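Long-range contacts in histone-lysine N-methyltransferase, H3 lysine-9 specific SUVH6 (Arabidopsis thaliana, PDB 6A5K), which methylates histone H3 at its H3K9 site with S-adenosylmethionine as methyl donor and probably reads methylated non-CG DNA through its SRA domain: residues A108-A113 / P170-R175; G250-P255 / F270-K275. The protein carries 1 engineered substitution. All blocks are in the same frame, centred on the assembly; numbering follows the deposited sequence.

Contact 1. Residues A108-A113 / P170-R175; sequences ATSIVA and PVRVIR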
loop_
_atom_site.group_PDB
_atom_site.type_symbol
_atom_site.label_atom_id
_atom_site.label_comp_id
_atom_site.label_asym_id
_atom_site.label_seq_id
_atom_site.Cartn_x
_atom_site.Cartn_y
_atom_site.Cartn_z
ATOM N N ALA A 108 10.916 -24.485 -15.784
ATOM C CA ALA A 108 10.456 -23.131 -15.503
ATOM C C ALA A 108 10.496 -22.847 -14.011
ATOM O O ALA A 108 10.198 -23.719 -13.194
ATOM C CB ALA A 108 9.054 -22.921 -16.034
ATOM N N THR A 109 10.853 -21.618 -13.658
ATOM C CA THR A 109 10.803 -21.191 -12.271
ATOM C C THR A 109 9.604 -20.281 -12.057
ATOM O O THR A 109 8.983 -20.291 -10.990
ATOM C CB THR A 109 12.073 -20.448 -11.863
ATOM O OG1 THR A 109 12.321 -19.400 -12.810
ATOM C CG2 THR A 109 13.268 -21.409 -11.829
ATOM N N SER A 110 9.282 -19.478 -13.067
ATOM C CA SER A 110 8.179 -18.534 -12.886
ATOM C C SER A 110 7.605 -18.070 -14.209
ATOM O O SER A 110 8.309 -18.034 -15.206
ATOM C CB SER A 110 8.638 -17.321 -12.071
ATOM O OG SER A 110 9.659 -16.624 -12.760
ATOM N N ILE A 111 6.319 -17.735 -14.223
ATOM C CA ILE A 111 5.712 -17.154 -15.411
ATOM C C ILE A 111 4.892 -15.921 -15.054
ATOM O O ILE A 111 4.306 -15.841 -13.973
ATOM C CB ILE A 111 4.800 -18.161 -16.164
ATOM C CG1 ILE A 111 3.631 -18.610 -15.283
ATOM C CG2 ILE A 111 5.611 -19.357 -16.656
ATOM C CD1 ILE A 111 2.679 -19.600 -15.972
ATOM N N VAL A 112 4.861 -14.959 -15.969
ATOM C CA VAL A 112 3.951 -13.831 -15.829
ATOM C C VAL A 112 2.783 -14.049 -16.781
ATOM O O VAL A 112 2.967 -14.089 -17.995
ATOM C CB VAL A 112 4.632 -12.487 -16.129
ATOM C CG1 VAL A 112 3.632 -11.340 -15.948
ATOM C CG2 VAL A 112 5.834 -12.291 -15.231
ATOM N N ALA A 113 1.585 -14.199 -16.223
ATOM C CA ALA A 113 0.426 -14.612 -17.007
ATOM C C ALA A 113 -0.624 -13.516 -17.107
ATOM O O ALA A 113 -0.918 -12.835 -16.131
ATOM C CB ALA A 113 -0.186 -15.865 -16.410
ATOM N N PRO A 170 7.680 -27.124 -9.090
ATOM C CA PRO A 170 6.762 -25.991 -8.931
ATOM C C PRO A 170 7.100 -24.794 -9.827
ATOM O O PRO A 170 8.260 -24.578 -10.189
ATOM C CB PRO A 170 6.918 -25.624 -7.449
ATOM C CG PRO A 170 8.318 -26.033 -7.120
ATOM C CD PRO A 170 8.548 -27.301 -7.909
ATOM N N VAL A 171 6.070 -24.029 -10.178
ATOM C CA VAL A 171 6.214 -22.832 -10.994
ATOM C C VAL A 171 5.505 -21.666 -10.300
ATOM O O VAL A 171 4.319 -21.767 -9.968
ATOM C CB VAL A 171 5.618 -23.030 -12.413
ATOM C CG1 VAL A 171 5.712 -21.738 -13.233
ATOM C CG2 VAL A 171 6.307 -24.186 -13.136
ATOM N N ARG A 172 6.215 -20.566 -10.070
ATOM C CA ARG A 172 5.562 -19.381 -9.514
ATOM C C ARG A 172 4.721 -18.698 -10.583
ATOM O O ARG A 172 5.196 -18.439 -11.685
ATOM C CB ARG A 172 6.584 -18.390 -8.943
ATOM C CG ARG A 172 7.260 -18.851 -7.667
ATOM C CD ARG A 172 8.213 -17.781 -7.104
ATOM N NE ARG A 172 9.282 -17.454 -8.046
ATOM C CZ ARG A 172 10.380 -18.184 -8.223
ATOM N NH1 ARG A 172 10.558 -19.300 -7.531
ATOM N NH2 ARG A 172 11.295 -17.806 -9.107
ATOM N N VAL A 173 3.466 -18.400 -10.264
ATOM C CA VAL A 173 2.635 -17.673 -11.204
ATOM C C VAL A 173 2.420 -16.229 -10.749
ATOM O O VAL A 173 1.914 -15.977 -9.653
ATOM C CB VAL A 173 1.275 -18.374 -11.402
ATOM C CG1 VAL A 173 0.292 -17.459 -12.133
ATOM C CG2 VAL A 173 1.469 -19.682 -12.165
ATOM N N ILE A 174 2.862 -15.292 -11.583
ATOM C CA ILE A 174 2.596 -13.872 -11.381
ATOM C C ILE A 174 1.518 -13.476 -12.383
ATOM O O ILE A 174 1.713 -13.563 -13.601
ATOM C CB ILE A 174 3.857 -12.995 -11.561
ATOM C CG1 ILE A 174 4.924 -13.332 -10.508
ATOM C CG2 ILE A 174 3.517 -11.512 -11.465
ATOM C CD1 ILE A 174 5.865 -14.447 -10.922
ATOM N N ARG A 175 0.366 -13.066 -11.871
ATOM C CA ARG A 175 -0.762 -12.733 -12.727
ATOM C C ARG A 175 -0.807 -11.239 -13.010
ATOM O O ARG A 175 -0.787 -10.419 -12.087
ATOM C CB ARG A 175 -2.071 -13.194 -12.078
ATOM C CG ARG A 175 -3.329 -12.917 -12.886
ATOM C CD ARG A 175 -4.560 -13.519 -12.202
ATOM N NE ARG A 175 -4.773 -12.961 -10.867
ATOM C CZ ARG A 175 -5.336 -11.778 -10.634
ATOM N NH1 ARG A 175 -5.750 -11.029 -11.648
ATOM N NH2 ARG A 175 -5.494 -11.347 -9.387
HETATM O O HOH W 1 9.188 -26.083 -12.772
HETATM O O HOH W 2 9.257 -22.225 -8.970
#
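The guanidinium of Arg172 lies with one face over the carbonyl oxygen of Thr109, CZ 3.7 Å from Thr109 O, its chain running alongside the threonine side chain and pointing the same way. The bend at chi3 (-61°) folds the group back over that oxygen. Thr109 O also takes the Arg172 backbone N-H, tilted 32° from the carbonyl plane, and a water that reaches on to Pro170 O. NH1 bonds to the carbonyls of Ile65 and Gly67 and NH2 to that of Ile89, so backbone oxygens satisfy both terminal nitrogens of this buried group. Beyond it the two strands run parallel, in register from Ser110-Arg172 to Ala113-Arg175, inside the curled mixed sheet of the SRA domain; Thr109 and Ser110 both face Asp98 on strand 97-102, a classic beta bulge. Further along, Ile111 N donates to Arg172 O (2.9 Å) and Ile174 N to Ile111 O (2.8 Å). On the face shared with Val173, Ile111 lies side by side with that valine, CG1 to Val173 CG2 3.9 Å, while its side chain crosses that of Val171 at about a right angle. On the other face Ile174 CD1 reaches back to Ser110 CB at 4.2 Å.

Contact 2. Residues G250-P255 / F270-K275; sequences GKEQSP and FTYTVK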
loop_
_atom_site.group_PDB
_atom_site.type_symbol
_atom_site.label_atom_id
_atom_site.label_comp_id
_atom_site.label_asym_id
_atom_site.label_seq_id
_atom_site.Cartn_x
_atom_site.Cartn_y
_atom_site.Cartn_z
ATOM N N GLY A 250 -24.661 7.093 6.540
ATOM C CA GLY A 250 -24.950 8.139 5.576
ATOM C C GLY A 250 -24.054 9.357 5.671
ATOM O O GLY A 250 -24.087 10.222 4.797
ATOM N N LYS A 251 -23.246 9.429 6.726
ATOM C CA LYS A 251 -22.388 10.591 6.937
ATOM C C LYS A 251 -21.188 10.581 5.996
ATOM O O LYS A 251 -20.838 11.612 5.419
ATOM C CB LYS A 251 -21.933 10.657 8.395
ATOM C CG LYS A 251 -23.069 10.961 9.362
ATOM C CD LYS A 251 -22.663 10.714 10.802
ATOM C CE LYS A 251 -23.743 11.184 11.762
ATOM N NZ LYS A 251 -23.524 10.665 13.143
ATOM N N GLU A 252 -20.555 9.423 5.841
ATOM C CA GLU A 252 -19.517 9.283 4.830
ATOM C C GLU A 252 -20.168 9.276 3.457
ATOM O O GLU A 252 -21.289 8.795 3.303
ATOM C CB GLU A 252 -18.697 8.005 5.043
ATOM C CG GLU A 252 -17.887 7.972 6.331
ATOM C CD GLU A 252 -16.642 8.842 6.282
ATOM O OE1 GLU A 252 -16.432 9.552 5.271
ATOM O OE2 GLU A 252 -15.868 8.813 7.262
ATOM N N GLN A 253 -19.467 9.809 2.461
ATOM C CA GLN A 253 -20.011 9.872 1.109
ATOM C C GLN A 253 -20.174 8.472 0.524
ATOM O O GLN A 253 -21.011 8.246 -0.345
ATOM C CB GLN A 253 -19.123 10.738 0.211
ATOM C CG GLN A 253 -18.734 12.077 0.835
ATOM C CD GLN A 253 -19.730 13.182 0.519
ATOM O OE1 GLN A 253 -20.931 13.030 0.743
ATOM N NE2 GLN A 253 -19.232 14.305 0.013
ATOM N N SER A 254 -19.375 7.534 1.018
ATOM C CA SER A 254 -19.524 6.125 0.680
ATOM C C SER A 254 -19.714 5.304 1.950
ATOM O O SER A 254 -19.068 5.568 2.964
ATOM C CB SER A 254 -18.308 5.622 -0.100
ATOM O OG SER A 254 -18.149 6.335 -1.313
ATOM N N PRO A 255 -20.599 4.297 1.897
ATOM C CA PRO A 255 -20.888 3.502 3.095
ATOM C C PRO A 255 -19.702 2.644 3.533
ATOM O O PRO A 255 -18.950 2.139 2.699
ATOM C CB PRO A 255 -22.064 2.626 2.656
ATOM C CG PRO A 255 -21.883 2.482 1.185
ATOM C CD PRO A 255 -21.334 3.805 0.718
ATOM N N PHE A 270 -20.796 3.653 19.283
ATOM C CA PHE A 270 -20.140 4.961 19.254
ATOM C C PHE A 270 -20.876 5.873 18.280
ATOM O O PHE A 270 -21.646 5.403 17.448
ATOM C CB PHE A 270 -18.653 4.843 18.861
ATOM C CG PHE A 270 -18.429 4.548 17.404
ATOM C CD1 PHE A 270 -18.602 3.266 16.907
ATOM C CD2 PHE A 270 -18.040 5.552 16.530
ATOM C CE1 PHE A 270 -18.404 2.992 15.565
ATOM C CE2 PHE A 270 -17.835 5.283 15.186
ATOM C CZ PHE A 270 -18.014 4.004 14.706
ATOM N N THR A 271 -20.633 7.175 18.378
ATOM C CA THR A 271 -21.234 8.130 17.452
ATOM C C THR A 271 -20.285 8.436 16.296
ATOM O O THR A 271 -19.194 8.969 16.504
ATOM C CB THR A 271 -21.613 9.442 18.166
ATOM O OG1 THR A 271 -22.467 9.149 19.279
ATOM C CG2 THR A 271 -22.333 10.394 17.216
ATOM N N TYR A 272 -20.698 8.103 15.078
ATOM C CA TYR A 272 -19.826 8.316 13.932
ATOM C C TYR A 272 -19.737 9.797 13.607
ATOM O O TYR A 272 -20.751 10.483 13.531
ATOM C CB TYR A 272 -20.307 7.537 12.697
ATOM C CG TYR A 272 -19.194 7.357 11.686
ATOM C CD1 TYR A 272 -18.853 8.379 10.808
ATOM C CD2 TYR A 272 -18.462 6.183 11.638
ATOM C CE1 TYR A 272 -17.813 8.230 9.898
ATOM C CE2 TYR A 272 -17.422 6.021 10.737
ATOM C CZ TYR A 272 -17.104 7.044 9.867
ATOM O OH TYR A 272 -16.068 6.872 8.978
ATOM N N THR A 273 -18.519 10.284 13.404
ATOM C CA THR A 273 -18.306 11.688 13.077
ATOM C C THR A 273 -17.286 11.848 11.954
ATOM O O THR A 273 -16.203 11.265 12.009
ATOM C CB THR A 273 -17.814 12.479 14.304
ATOM O OG1 THR A 273 -18.558 12.083 15.465
ATOM C CG2 THR A 273 -17.988 13.968 14.070
ATOM N N VAL A 274 -17.623 12.639 10.940
ATOM C CA VAL A 274 -16.678 12.915 9.859
ATOM C C VAL A 274 -15.951 14.242 10.094
ATOM O O VAL A 274 -15.073 14.627 9.324
ATOM C CB VAL A 274 -17.368 12.961 8.474
ATOM C CG1 VAL A 274 -18.255 11.748 8.277
ATOM C CG2 VAL A 274 -18.182 14.236 8.331
ATOM N N LYS A 275 -16.313 14.938 11.165
ATOM C CA LYS A 275 -15.706 16.234 11.452
ATOM C C LYS A 275 -15.007 16.271 12.806
ATOM O O LYS A 275 -15.514 15.755 13.801
ATOM C CB LYS A 275 -16.763 17.343 11.381
ATOM C CG LYS A 275 -17.416 17.474 10.017
ATOM C CD LYS A 275 -17.160 18.842 9.405
ATOM C CE LYS A 275 -18.433 19.676 9.365
ATOM N NZ LYS A 275 -18.413 20.671 8.252
#
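The outer part of the Lys251 chain, CD to NZ, lies along the Tyr272 carbonyl: extended beyond CG, it ends with NZ 2.8 Å from Tyr272 O. The ammonium lies in the carbonyl plane, with a C=O...N angle of 150°, while Lys251 CD passes 3.3 Å from Tyr272 O. Tyr272 takes part at both ends. With CG anti to the backbone N (chi1 -160°), its ring extends toward the loop 250-255, and Tyr272 OH donates to Glu252 OE2 at 2.6 Å, meeting the anti lone pair of the carboxylate. OE2 sits at the ring edge near its plane, yet the carboxylate is turned 76° from the ring, and Glu252 CG comes 3.6 Å from Tyr272 CE1. The hydroxyl has a second partner in the backbone N of Val449, so two bonds fix its position. A leucine in place of Glu252 would probably leave the tyrosine hydroxyl without its carboxylate acceptor. Val274 CG1 rests 3.8 Å from Lys251 CB and also borders the Glu252 carboxylate. Tyr272 lies on the short strand 271-272, paired in parallel with strand 446-447; the contact thus ties a surface loop of the pre-SET region to a two-stranded parallel sheet formed by one pre-SET and one SET strand.

From the N terminus, the chain runs through helices 5-29 and 44-54; later, contact 1, within the SRA range, closes a loop of 56 residues that includes helix 156-167 and brings strand 171-176 beside strand 105-113. Strands 190-205 and 211-219 follow in the same sheet. Contact 2 then closes a much shorter loop of 14 residues, containing strand 257-259, within the pre-SET range. The two are in series, neither nested nor crossed, and lie on opposite sides of the chain's centre, with centres 43 Å apart. Contact 1 is internal to the SRA sheet; contact 2 ties the loop between strands 242-244 and 257-259 to the short strand 271-272, which pairs with strand 446-447 of the SET range.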